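Local atomic coordinates of malate dehydrogenase (Picrophilus torridus, PDB entry 4BGV), a protein that probably catalyses the reversible, NAD-dependent oxidation of malate to oxaloacetate, a step of the tricarboxylic acid cycle. Residues T20-I23 / D28-I31; L98-I103 / V122-A127; Q163-S168 / I196-L201; T266-N271 / D296-W301. One frame throughout, in Å; residues are numbered along the deposited sequence. Where two conformers were deposited one is given.

How the contacts relate
Contacts 1 and 2 belong to the NAD-binding domain and contacts 3 and 4 to the alpha/beta C-terminal domain, and none of the four touches another. Contact 2 lies nearest the chemistry: it contains residues assigned by similarity to NAD and substrate binding, and the side chain of Asn125 comes within about 3 Å of that of His180, the probable proton acceptor. Contact 1, its centre about 22 Å from that of contact 2, belongs to the first Rossmann unit. The side chain of Trp301 in contact 4 is about 12 Å from that of His180. Contact 3 lies away from these sites, and both it and contact 1 reach the second subunit.

Contact 1 of 4, residues T20-I23 / D28-I31; sequences TLAI and DIYI
Ile29 carries its CG1 branch beside the backbone N, anti to the carbonyl carbon (chi1 -63°), which sends the longer arm of the side chain off strand 28-33 toward the last turn of helix 12-23. The second torsion, 140°, falls short of full extension and sets the terminal methyl against the helix backbone. Leu21 has nearly the same first torsion (chi1 -65°), but there it swings the isobutyl group past Ile29, so the touching is done by its CB. Ile29 CD1 lies 3.7 Å from Leu21 CB and 3.5 Å from Ala22 N, resting beside the peptide that joins these two helix residues. On its other flank is the methyl of Ala22, with CB 3.9 Å from Ile29 CD1. Ile29 CG1 lies 4.0 Å from Leu21 CB. Residue types fit this layout: the small alanine lets a neighbouring chain come up to the helix backbone, and the beta-branched isoleucine suits a strand while supplying an arm long enough to get there. The contact is buried, and its side-chain part is apolar. It closes the beta-alpha-beta unit of strand 4-8, helix 12-23 and strand 28-33, the classic opening of a Rossmann fold, whose glycine-rich turn, Gly9 to Gly14, is assigned by similarity to NAD binding. Ile29 also meets Ala18 one turn back on the helix, and its backbone pairs with Asp58 and Lys60. Leu21 reaches on to Ile5 of strand 4-8 and to Ala239 and Val242 of helix 232-246, while Thr20 and Ile23 pack on Trp53 of the second subunit.

Contact 2 of 4, residues L98-I103 / V122-A127; sequences LKNIGI and VVTNPA
Thr124 meets Asn100 just after strand 119-122 has given way to a loop. Its OG1 stands beside the backbone N (chi1 -49°), which leaves CG2 anti to that N and aimed at helix 93-114. The methyl sits directly above the flat of the Asn100 carboxamide, with CG2 3.9 Å from Asn100 CG and 4.1 Å from both Asn100 OD1 and Asn100 ND2. Threonine suits the place because its two branches do different work: the methyl covers the amide while OG1 hydrogen-bonds to Ala83 O. Next comes Asn125, whose CB points away from the helix and whose side chain touches His180; its carbonyl serves the contact. Asn125 O is 3.8 Å from Asn100 ND2, too far for a direct bond, and a water fills the step: it donates to Asn125 O at 2.6 Å and accepts from Asn100 ND2 at 3.0 Å. The loop lies at the carboxyl end of the parallel Rossmann sheet, where this superfamily places its nicotinamide and substrate sites, and by similarity Asn100, Val123, Thr124 and Asn125 bind NAD, Asn125 the substrate as well. Asn100 is held at both ends of its amide, since OD1 takes a bond from Leu85 N, and this double hold fixes which way the group is flipped. A leucine in place of Asn100 would probably leave the bridging water and Leu85 N without their mates, loosening the tie between helix and loop. Pro126 follows through a cis peptide bond, packs on Arg93 and Leu97, and occupies the N-cap position of helix 127-138.

Contact 3 of 4, residues Q163-S168 / I196-L201; sequences QELNVS and IPIEDL
Leu165, the last residue of helix 150-165, projects from the helix end against Ile198 and Leu201, which belong to a tight turn following strand 196-197; the contact thus joins a helix terminus to the turn after an outermost strand of an antiparallel sheet in the alpha/beta C-terminal domain. The cross-contact is apolar. With CG beside the backbone N (chi1 -73°), Leu165 directs both methyls at the turn. CD2 lies 4.0 Å from Leu201 CB, the two side chains crossing at about a right angle, and CD1 is 4.2 Å from Leu201 CD1. CD1 also comes within 3.8 Å of Ile198 CD1, although Ile198 was modelled in two conformers and this touch is less certain. A forked leucine suits a spot with two neighbours, and Val193 of strand 184-193 completes the cluster by touching all three residues. An alanine replacing Leu165 is likely to open a gap between helix end and turn, leaving Leu201 and Ile198 without their partner.

The polar bonds are made apart from this cluster. Asn166 leaves the helix with positive phi, a backbone that asparagine tolerates well, and Lys279 of the third subunit bonds to the carbonyls of Leu165 and Asn166. The turn is braced by its own backbone: Asp200 N donates to Pro197 O at 3.0 Å, and Leu201 N donates to Ile198 O at 2.9 Å.

Contact 4 of 4, residues T266-N271 / D296-W301; sequences TYLVNN and DELEAW
Trp301 NE1 donates to Tyr267 O at 2.9 Å, a nearly straight bond with an N-H...O angle of 168°. The oxygen lies close to the indole plane, whereas the nitrogen approaches from above the plane of the carbonyl. Tyr267 ends helix 262-267, and Leu268 then leaves helical geometry with positive phi; carbonyls in the last turn of a helix lack the usual amide four residues on, so the indole supplies a donor in its stead. Trp301 gets there by setting CG anti to its backbone N (chi1 -176°), which carries the ring off helix 295-321. The same ring also packs on the tyrosine side chain: Trp301 CZ2 comes within 3.5 Å of Tyr267 CD1 and 3.9 Å of Tyr267 CB. Their six-membered rings meet obliquely, planes at 59° and centroids 5.4 Å apart. Tryptophan thus joins an N-H and a broad apolar surface in one residue. Thr266 CG2 covers one face of the Tyr267 ring, 3.6 Å above its plane, while the hydroxyl at the far end bonds to Tyr289 O and Leu291 N. Toward solvent, Leu268 CD1 and Leu298 CD1 make a looser contact at 4.4 Å. Ile274 and Val276 of strand 272-281 also touch Trp301, and Phe293 meets its ring. The arrangement belongs to the C-terminal domain of the lactate/malate dehydrogenase fold, where a long final helix packs against antiparallel strands and the short helix between two of them.

Contact 1 of 4, residues T20-I23 / D28-I31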
loop_
_atom_site.group_PDB
_atom_site.type_symbol
_atom_site.label_atom_id
_atom_site.label_comp_id
_atom_site.label_asym_id
_atom_site.label_seq_id
_atom_site.Cartn_x
_atom_site.Cartn_y
_atom_site.Cartn_z
ATOM N N THR A 20 8.924 5.540 8.744
ATOM C CA THR A 20 8.847 4.429 7.793
ATOM C C THR A 20 8.084 3.230 8.370
ATOM O O THR A 20 7.203 2.644 7.705
ATOM C CB THR A 20 10.266 3.993 7.349
ATOM O OG1 THR A 20 10.904 5.108 6.728
ATOM C CG2 THR A 20 10.196 2.845 6.345
ATOM N N LEU A 21 8.426 2.857 9.604
ATOM C CA LEU A 21 7.710 1.782 10.301
ATOM C C LEU A 21 6.231 2.100 10.433
ATOM O O LEU A 21 5.396 1.203 10.318
ATOM C CB LEU A 21 8.296 1.549 11.695
ATOM C CG LEU A 21 9.747 1.016 11.658
ATOM C CD1 LEU A 21 10.311 0.937 13.065
ATOM C CD2 LEU A 21 9.816 -0.355 10.963
ATOM N N ALA A 22 5.903 3.371 10.673
ATOM C CA ALA A 22 4.489 3.762 10.818
ATOM C C ALA A 22 3.747 3.609 9.498
ATOM O O ALA A 22 2.668 3.009 9.450
ATOM C CB ALA A 22 4.365 5.194 11.343
ATOM N N ILE A 23 4.327 4.149 8.425
ATOM C CA ILE A 23 3.744 3.994 7.085
ATOM C C ILE A 23 3.511 2.523 6.711
ATOM O O ILE A 23 2.476 2.174 6.151
ATOM C CB ILE A 23 4.630 4.696 6.028
ATOM C CG1 ILE A 23 4.583 6.213 6.270
ATOM C CG2 ILE A 23 4.207 4.325 4.600
ATOM C CD1 ILE A 23 5.734 6.989 5.643
ATOM N N ASP A 28 3.690 -0.685 17.027
ATOM C CA ASP A 28 3.825 0.532 17.830
ATOM C C ASP A 28 5.289 0.938 17.882
ATOM O O ASP A 28 6.181 0.089 17.854
ATOM C CB ASP A 28 3.289 0.297 19.241
ATOM C CG ASP A 28 1.795 -0.003 19.252
ATOM O OD1 ASP A 28 1.052 0.587 18.434
ATOM O OD2 ASP A 28 1.364 -0.832 20.078
ATOM N N ILE A 29 5.543 2.238 17.961
ATOM C CA ILE A 29 6.904 2.729 17.842
ATOM C C ILE A 29 7.206 3.677 18.990
ATOM O O ILE A 29 6.523 4.690 19.156
ATOM C CB ILE A 29 7.076 3.465 16.513
ATOM C CG1 ILE A 29 6.851 2.505 15.335
ATOM C CG2 ILE A 29 8.478 4.067 16.394
ATOM C CD1 ILE A 29 6.093 3.138 14.210
ATOM N N TYR A 30 8.193 3.323 19.806
ATOM C CA TYR A 30 8.675 4.202 20.877
ATOM C C TYR A 30 10.060 4.759 20.527
ATOM O O TYR A 30 10.985 3.992 20.207
ATOM C CB TYR A 30 8.758 3.456 22.213
ATOM C CG TYR A 30 7.421 3.212 22.897
ATOM C CD1 TYR A 30 6.234 3.239 22.183
ATOM C CD2 TYR A 30 7.355 2.971 24.270
ATOM C CE1 TYR A 30 5.013 3.022 22.811
ATOM C CE2 TYR A 30 6.148 2.748 24.901
ATOM C CZ TYR A 30 4.980 2.773 24.169
ATOM O OH TYR A 30 3.764 2.552 24.795
ATOM N N ILE A 31 10.201 6.086 20.573
ATOM C CA ILE A 31 11.445 6.736 20.143
ATOM C C ILE A 31 12.148 7.288 21.375
ATOM O O ILE A 31 11.495 7.797 22.287
ATOM C CB ILE A 31 11.179 7.895 19.137
ATOM C CG1 ILE A 31 10.208 7.452 18.035
ATOM C CG2 ILE A 31 12.484 8.403 18.511
ATOM C CD1 ILE A 31 9.846 8.571 17.087
#

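Contact 2 of 4, residues L98-I103 / V122-A127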
loop_
_atom_site.group_PDB
_atom_site.type_symbol
_atom_site.label_atom_id
_atom_site.label_comp_id
_atom_site.label_asym_id
_atom_site.label_seq_id
_atom_site.Cartn_x
_atom_site.Cartn_y
_atom_site.Cartn_z
ATOM N N LEU A 98 36.059 4.742 18.695
ATOM C CA LEU A 98 36.106 4.630 20.150
ATOM C C LEU A 98 34.926 5.321 20.825
ATOM O O LEU A 98 34.304 4.758 21.731
ATOM C CB LEU A 98 37.432 5.175 20.690
ATOM C CG LEU A 98 38.571 4.191 20.418
ATOM C CD1 LEU A 98 39.913 4.767 20.826
ATOM C CD2 LEU A 98 38.301 2.876 21.143
ATOM N N LYS A 99 34.620 6.534 20.377
ATOM C CA LYS A 99 33.465 7.270 20.890
ATOM C C LYS A 99 32.190 6.455 20.730
ATOM O O LYS A 99 31.380 6.348 21.654
ATOM C CB LYS A 99 33.306 8.603 20.160
ATOM C CG LYS A 99 32.109 9.427 20.631
ATOM C CD LYS A 99 32.263 9.851 22.090
ATOM C CE LYS A 99 31.060 10.649 22.583
ATOM N NZ LYS A 99 31.233 11.134 23.989
ATOM N N ASN A 100 32.004 5.881 19.549
ATOM C CA ASN A 100 30.777 5.140 19.295
ATOM C C ASN A 100 30.724 3.814 20.053
ATOM O O ASN A 100 29.655 3.406 20.494
ATOM C CB ASN A 100 30.547 4.946 17.794
ATOM C CG ASN A 100 29.996 6.190 17.135
ATOM O OD1 ASN A 100 29.269 6.968 17.763
ATOM N ND2 ASN A 100 30.351 6.399 15.878
ATOM N N ILE A 101 31.870 3.147 20.211
ATOM C CA ILE A 101 31.908 1.897 20.967
ATOM C C ILE A 101 31.432 2.141 22.406
ATOM O O ILE A 101 30.681 1.340 22.975
ATOM C CB ILE A 101 33.323 1.248 20.937
ATOM C CG1 ILE A 101 33.572 0.605 19.568
ATOM C CG2 ILE A 101 33.451 0.184 22.007
ATOM C CD1 ILE A 101 35.020 0.214 19.318
ATOM N N GLY A 102 31.852 3.269 22.979
ATOM C CA GLY A 102 31.438 3.637 24.319
ATOM C C GLY A 102 29.940 3.867 24.391
ATOM O O GLY A 102 29.297 3.478 25.361
ATOM N N ILE A 103 29.387 4.503 23.360
ATOM C CA ILE A 103 27.947 4.721 23.286
ATOM C C ILE A 103 27.204 3.378 23.194
ATOM O O ILE A 103 26.201 3.167 23.877
ATOM C CB ILE A 103 27.585 5.649 22.101
ATOM C CG1 ILE A 103 28.163 7.048 22.333
ATOM C CG2 ILE A 103 26.080 5.741 21.918
ATOM C CD1 ILE A 103 28.123 7.941 21.110
ATOM N N VAL A 122 21.288 -2.963 14.708
ATOM C CA VAL A 122 22.272 -1.921 14.992
ATOM C C VAL A 122 22.620 -1.169 13.715
ATOM O O VAL A 122 22.960 -1.783 12.712
ATOM C CB VAL A 122 23.555 -2.526 15.619
ATOM C CG1 VAL A 122 24.546 -1.428 15.993
ATOM C CG2 VAL A 122 23.192 -3.345 16.848
ATOM N N VAL A 123 22.535 0.162 13.769
ATOM C CA VAL A 123 22.701 1.016 12.593
ATOM C C VAL A 123 23.983 1.845 12.645
ATOM O O VAL A 123 24.607 2.104 11.619
ATOM C CB VAL A 123 21.515 1.988 12.469
ATOM C CG1 VAL A 123 21.752 3.047 11.363
ATOM C CG2 VAL A 123 20.207 1.209 12.250
ATOM N N THR A 124 24.349 2.277 13.841
ATOM C CA THR A 124 25.560 3.073 14.056
ATOM C C THR A 124 26.781 2.501 13.304
ATOM O O THR A 124 27.122 1.329 13.458
ATOM C CB THR A 124 25.855 3.163 15.573
ATOM O OG1 THR A 124 24.659 3.548 16.278
ATOM C CG2 THR A 124 26.958 4.179 15.861
ATOM N N ASN A 125 27.423 3.322 12.478
ATOM C CA ASN A 125 28.514 2.862 11.606
ATOM C C ASN A 125 29.897 2.897 12.290
ATOM O O ASN A 125 30.182 3.807 13.061
ATOM C CB ASN A 125 28.514 3.684 10.304
ATOM C CG ASN A 125 29.681 3.346 9.378
ATOM O OD1 ASN A 125 29.623 2.390 8.600
ATOM N ND2 ASN A 125 30.740 4.152 9.441
ATOM N N PRO A 126 30.751 1.887 12.035
ATOM C CA PRO A 126 30.493 0.683 11.236
ATOM C C PRO A 126 29.674 -0.320 12.034
ATOM O O PRO A 126 30.055 -0.700 13.142
ATOM C CB PRO A 126 31.893 0.135 10.975
ATOM C CG PRO A 126 32.679 0.561 12.176
ATOM C CD PRO A 126 32.126 1.909 12.566
ATOM N N ALA A 127 28.563 -0.756 11.457
ATOM C CA ALA A 127 27.581 -1.516 12.202
ATOM C C ALA A 127 28.043 -2.928 12.546
ATOM O O ALA A 127 27.517 -3.534 13.477
ATOM C CB ALA A 127 26.226 -1.536 11.454
HETATM O O HOH W 1 32.285 4.737 14.366
#

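Contact 3 of 4, residues Q163-S168 / I196-L201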
loop_
_atom_site.group_PDB
_atom_site.type_symbol
_atom_site.label_atom_id
_atom_site.label_comp_id
_atom_site.label_asym_id
_atom_site.label_seq_id
_atom_site.Cartn_x
_atom_site.Cartn_y
_atom_site.Cartn_z
ATOM N N GLN A 163 19.057 2.647 -13.329
ATOM C CA GLN A 163 19.084 3.853 -14.134
ATOM C C GLN A 163 19.990 3.692 -15.349
ATOM O O GLN A 163 19.691 4.219 -16.411
ATOM C CB GLN A 163 19.428 5.085 -13.290
ATOM C CG GLN A 163 18.332 5.356 -12.229
ATOM C CD GLN A 163 18.030 6.839 -12.000
ATOM O OE1 GLN A 163 16.890 7.302 -12.192
ATOM N NE2 GLN A 163 19.038 7.583 -11.558
ATOM N N GLU A 164 21.077 2.941 -15.199
ATOM C CA GLU A 164 21.993 2.750 -16.317
ATOM C C GLU A 164 21.353 1.910 -17.426
ATOM O O GLU A 164 21.574 2.166 -18.606
ATOM C CB GLU A 164 23.288 2.097 -15.851
ATOM C CG GLU A 164 24.381 2.093 -16.905
ATOM C CD GLU A 164 24.962 3.474 -17.127
ATOM O OE1 GLU A 164 24.986 4.279 -16.171
ATOM O OE2 GLU A 164 25.376 3.760 -18.261
ATOM N N LEU A 165 20.556 0.922 -17.033
ATOM C CA LEU A 165 19.904 0.007 -17.967
ATOM C C LEU A 165 18.466 0.401 -18.311
ATOM O O LEU A 165 17.834 -0.241 -19.160
ATOM C CB LEU A 165 19.936 -1.418 -17.410
ATOM C CG LEU A 165 21.331 -2.056 -17.459
ATOM C CD1 LEU A 165 21.411 -3.276 -16.562
ATOM C CD2 LEU A 165 21.698 -2.419 -18.894
ATOM N N ASN A 166 17.975 1.471 -17.681
ATOM C CA ASN A 166 16.597 1.937 -17.862
ATOM C C ASN A 166 15.588 0.802 -17.648
ATOM O O ASN A 166 14.788 0.477 -18.539
ATOM C CB ASN A 166 16.395 2.566 -19.244
ATOM C CG ASN A 166 15.089 3.355 -19.344
ATOM O OD1 ASN A 166 14.570 3.853 -18.338
ATOM N ND2 ASN A 166 14.553 3.469 -20.559
ATOM N N VAL A 167 15.658 0.191 -16.472
ATOM C CA VAL A 167 14.761 -0.896 -16.113
ATOM C C VAL A 167 14.182 -0.624 -14.737
ATOM O O VAL A 167 14.713 0.186 -13.982
ATOM C CB VAL A 167 15.483 -2.286 -16.091
ATOM C CG1 VAL A 167 15.888 -2.734 -17.498
ATOM C CG2 VAL A 167 16.703 -2.250 -15.173
ATOM N N SER A 168 13.105 -1.330 -14.406
ATOM C CA SER A 168 12.438 -1.188 -13.114
ATOM C C SER A 168 13.404 -1.495 -11.972
ATOM O O SER A 168 14.192 -2.435 -12.065
ATOM C CB SER A 168 11.261 -2.163 -13.030
ATOM O OG SER A 168 10.717 -2.197 -11.709
ATOM N N ILE A 196 19.109 -12.198 -15.688
ATOM C CA ILE A 196 20.106 -12.034 -16.737
ATOM C C ILE A 196 21.318 -11.347 -16.126
ATOM O O ILE A 196 21.196 -10.231 -15.629
ATOM C CB ILE A 196 19.572 -11.190 -17.907
ATOM C CG1 ILE A 196 18.315 -11.831 -18.500
ATOM C CG2 ILE A 196 20.663 -11.038 -18.972
ATOM C CD1 ILE A 196 17.562 -10.945 -19.506
ATOM N N PRO A 197 22.490 -12.011 -16.139
ATOM C CA PRO A 197 23.646 -11.418 -15.452
ATOM C C PRO A 197 23.982 -10.043 -15.996
ATOM O O PRO A 197 23.876 -9.785 -17.204
ATOM C CB PRO A 197 24.781 -12.417 -15.742
ATOM C CG PRO A 197 24.065 -13.708 -15.960
ATOM C CD PRO A 197 22.822 -13.330 -16.714
ATOM N N ILE A 198 24.361 -9.141 -15.098
ATOM C CA ILE A 198 24.691 -7.784 -15.482
ATOM C C ILE A 198 25.908 -7.743 -16.422
ATOM O O ILE A 198 26.054 -6.831 -17.240
ATOM C CB ILE A 198 24.917 -6.925 -14.217
ATOM C CG1 ILE A 198 24.206 -5.584 -14.338
ATOM C CG2 ILE A 198 26.385 -6.814 -13.857
ATOM C CD1 ILE A 198 22.744 -5.687 -13.986
ATOM N N GLU A 199 26.784 -8.740 -16.302
ATOM C CA GLU A 199 27.950 -8.807 -17.185
ATOM C C GLU A 199 27.581 -9.032 -18.642
ATOM O O GLU A 199 28.393 -8.761 -19.526
ATOM C CB GLU A 199 28.933 -9.893 -16.740
ATOM C CG GLU A 199 29.799 -9.474 -15.578
ATOM C CD GLU A 199 30.446 -10.653 -14.872
ATOM O OE1 GLU A 199 29.715 -11.577 -14.436
ATOM O OE2 GLU A 199 31.687 -10.652 -14.747
ATOM N N ASP A 200 26.382 -9.564 -18.885
ATOM C CA ASP A 200 25.862 -9.723 -20.238
ATOM C C ASP A 200 25.196 -8.452 -20.747
ATOM O O ASP A 200 24.856 -8.372 -21.918
ATOM C CB ASP A 200 24.824 -10.848 -20.302
ATOM C CG ASP A 200 25.414 -12.204 -19.987
ATOM O OD1 ASP A 200 26.655 -12.316 -19.943
ATOM O OD2 ASP A 200 24.637 -13.156 -19.776
ATOM N N LEU A 201 25.000 -7.469 -19.869
ATOM C CA LEU A 201 24.170 -6.314 -20.196
ATOM C C LEU A 201 24.956 -5.001 -20.244
ATOM O O LEU A 201 24.556 -4.064 -20.928
ATOM C CB LEU A 201 23.017 -6.200 -19.190
ATOM C CG LEU A 201 22.004 -7.354 -19.161
ATOM C CD1 LEU A 201 20.956 -7.150 -18.071
ATOM C CD2 LEU A 201 21.334 -7.486 -20.524
#

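Contact 4 of 4, residues T266-N271 / D296-W301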
loop_
_atom_site.group_PDB
_atom_site.type_symbol
_atom_site.label_atom_id
_atom_site.label_comp_id
_atom_site.label_asym_id
_atom_site.label_seq_id
_atom_site.Cartn_x
_atom_site.Cartn_y
_atom_site.Cartn_z
ATOM N N THR A 266 33.998 -21.052 6.341
ATOM C CA THR A 266 33.686 -20.339 5.102
ATOM C C THR A 266 34.115 -18.869 5.111
ATOM O O THR A 266 34.682 -18.362 4.131
ATOM C CB THR A 266 32.161 -20.399 4.810
ATOM O OG1 THR A 266 31.799 -21.740 4.444
ATOM C CG2 THR A 266 31.779 -19.440 3.681
ATOM N N TYR A 267 33.833 -18.172 6.207
ATOM C CA TYR A 267 34.061 -16.727 6.245
ATOM C C TYR A 267 35.353 -16.293 6.934
ATOM O O TYR A 267 35.641 -15.104 7.010
ATOM C CB TYR A 267 32.836 -16.001 6.809
ATOM C CG TYR A 267 31.650 -16.130 5.885
ATOM C CD1 TYR A 267 31.644 -15.478 4.663
ATOM C CD2 TYR A 267 30.555 -16.936 6.215
ATOM C CE1 TYR A 267 30.572 -15.602 3.786
ATOM C CE2 TYR A 267 29.464 -17.065 5.345
ATOM C CZ TYR A 267 29.482 -16.397 4.135
ATOM O OH TYR A 267 28.425 -16.520 3.249
ATOM N N LEU A 268 36.118 -17.261 7.433
ATOM C CA LEU A 268 37.491 -17.018 7.901
ATOM C C LEU A 268 37.578 -16.034 9.061
ATOM O O LEU A 268 38.612 -15.400 9.273
ATOM C CB LEU A 268 38.376 -16.539 6.745
ATOM C CG LEU A 268 38.198 -17.302 5.428
ATOM C CD1 LEU A 268 39.154 -16.768 4.377
ATOM C CD2 LEU A 268 38.407 -18.786 5.634
ATOM N N VAL A 269 36.480 -15.901 9.793
ATOM C CA VAL A 269 36.475 -15.160 11.046
ATOM C C VAL A 269 35.765 -16.004 12.069
ATOM O O VAL A 269 34.904 -16.826 11.720
ATOM C CB VAL A 269 35.718 -13.815 10.957
ATOM C CG1 VAL A 269 36.516 -12.802 10.185
ATOM C CG2 VAL A 269 34.329 -14.008 10.329
ATOM N N ASN A 270 36.106 -15.803 13.334
ATOM C CA ASN A 270 35.396 -16.512 14.386
ATOM C C ASN A 270 35.022 -15.598 15.543
ATOM O O ASN A 270 35.846 -14.817 16.031
ATOM C CB ASN A 270 36.215 -17.706 14.876
ATOM C CG ASN A 270 35.441 -18.585 15.833
ATOM O OD1 ASN A 270 34.410 -19.164 15.473
ATOM N ND2 ASN A 270 35.938 -18.699 17.064
ATOM N N ASN A 271 33.773 -15.720 15.973
ATOM C CA ASN A 271 33.230 -14.949 17.085
ATOM C C ASN A 271 33.301 -13.443 16.874
ATOM O O ASN A 271 33.599 -12.703 17.807
ATOM C CB ASN A 271 33.917 -15.322 18.387
ATOM C CG ASN A 271 33.942 -16.804 18.610
ATOM O OD1 ASN A 271 34.984 -17.380 18.934
ATOM N ND2 ASN A 271 32.801 -17.444 18.406
ATOM N N ASP A 296 38.825 -13.643 -7.105
ATOM C CA ASP A 296 38.743 -12.189 -6.919
ATOM C C ASP A 296 37.964 -11.840 -5.650
ATOM O O ASP A 296 38.386 -10.996 -4.852
ATOM C CB ASP A 296 38.087 -11.514 -8.124
ATOM C CG ASP A 296 39.049 -11.304 -9.266
ATOM O OD1 ASP A 296 40.274 -11.345 -9.023
ATOM O OD2 ASP A 296 38.580 -11.090 -10.408
ATOM N N GLU A 297 36.837 -12.516 -5.458
ATOM C CA GLU A 297 35.984 -12.257 -4.309
ATOM C C GLU A 297 36.685 -12.649 -3.015
ATOM O O GLU A 297 36.564 -11.960 -2.004
ATOM C CB GLU A 297 34.661 -13.007 -4.450
ATOM C CG GLU A 297 33.840 -12.553 -5.653
ATOM C CD GLU A 297 32.900 -13.630 -6.187
ATOM O OE1 GLU A 297 32.921 -14.772 -5.667
ATOM O OE2 GLU A 297 32.166 -13.339 -7.156
ATOM N N LEU A 298 37.440 -13.744 -3.069
ATOM C CA LEU A 298 38.181 -14.234 -1.916
ATOM C C LEU A 298 39.219 -13.216 -1.450
ATOM O O LEU A 298 39.326 -12.942 -0.251
ATOM C CB LEU A 298 38.897 -15.549 -2.259
ATOM C CG LEU A 298 39.668 -16.145 -1.078
ATOM C CD1 LEU A 298 38.717 -16.547 0.045
ATOM C CD2 LEU A 298 40.530 -17.319 -1.534
ATOM N N GLU A 299 39.987 -12.665 -2.385
ATOM C CA GLU A 299 40.992 -11.635 -2.100
ATOM C C GLU A 299 40.354 -10.433 -1.425
ATOM O O GLU A 299 40.846 -9.890 -0.440
ATOM C CB GLU A 299 41.622 -11.139 -3.407
ATOM C CG GLU A 299 42.517 -12.125 -4.113
ATOM C CD GLU A 299 43.009 -11.612 -5.464
ATOM O OE1 GLU A 299 42.222 -10.977 -6.198
ATOM O OE2 GLU A 299 44.185 -11.854 -5.798
ATOM N N ALA A 300 39.258 -9.992 -2.027
ATOM C CA ALA A 300 38.531 -8.838 -1.509
ATOM C C ALA A 300 37.970 -9.138 -0.123
ATOM O O ALA A 300 37.993 -8.284 0.764
ATOM C CB ALA A 300 37.418 -8.441 -2.459
ATOM N N TRP A 301 37.458 -10.353 0.062
ATOM C CA TRP A 301 36.931 -10.748 1.362
ATOM C C TRP A 301 38.003 -10.724 2.451
ATOM O O TRP A 301 37.765 -10.229 3.557
ATOM C CB TRP A 301 36.273 -12.127 1.291
ATOM C CG TRP A 301 35.635 -12.542 2.597
ATOM C CD1 TRP A 301 36.091 -13.486 3.468
ATOM C CD2 TRP A 301 34.432 -12.014 3.169
ATOM N NE1 TRP A 301 35.237 -13.589 4.547
ATOM C CE2 TRP A 301 34.221 -12.685 4.391
ATOM C CE3 TRP A 301 33.522 -11.027 2.777
ATOM C CZ2 TRP A 301 33.134 -12.411 5.217
ATOM C CZ3 TRP A 301 32.435 -10.761 3.598
ATOM C CH2 TRP A 301 32.254 -11.449 4.808
#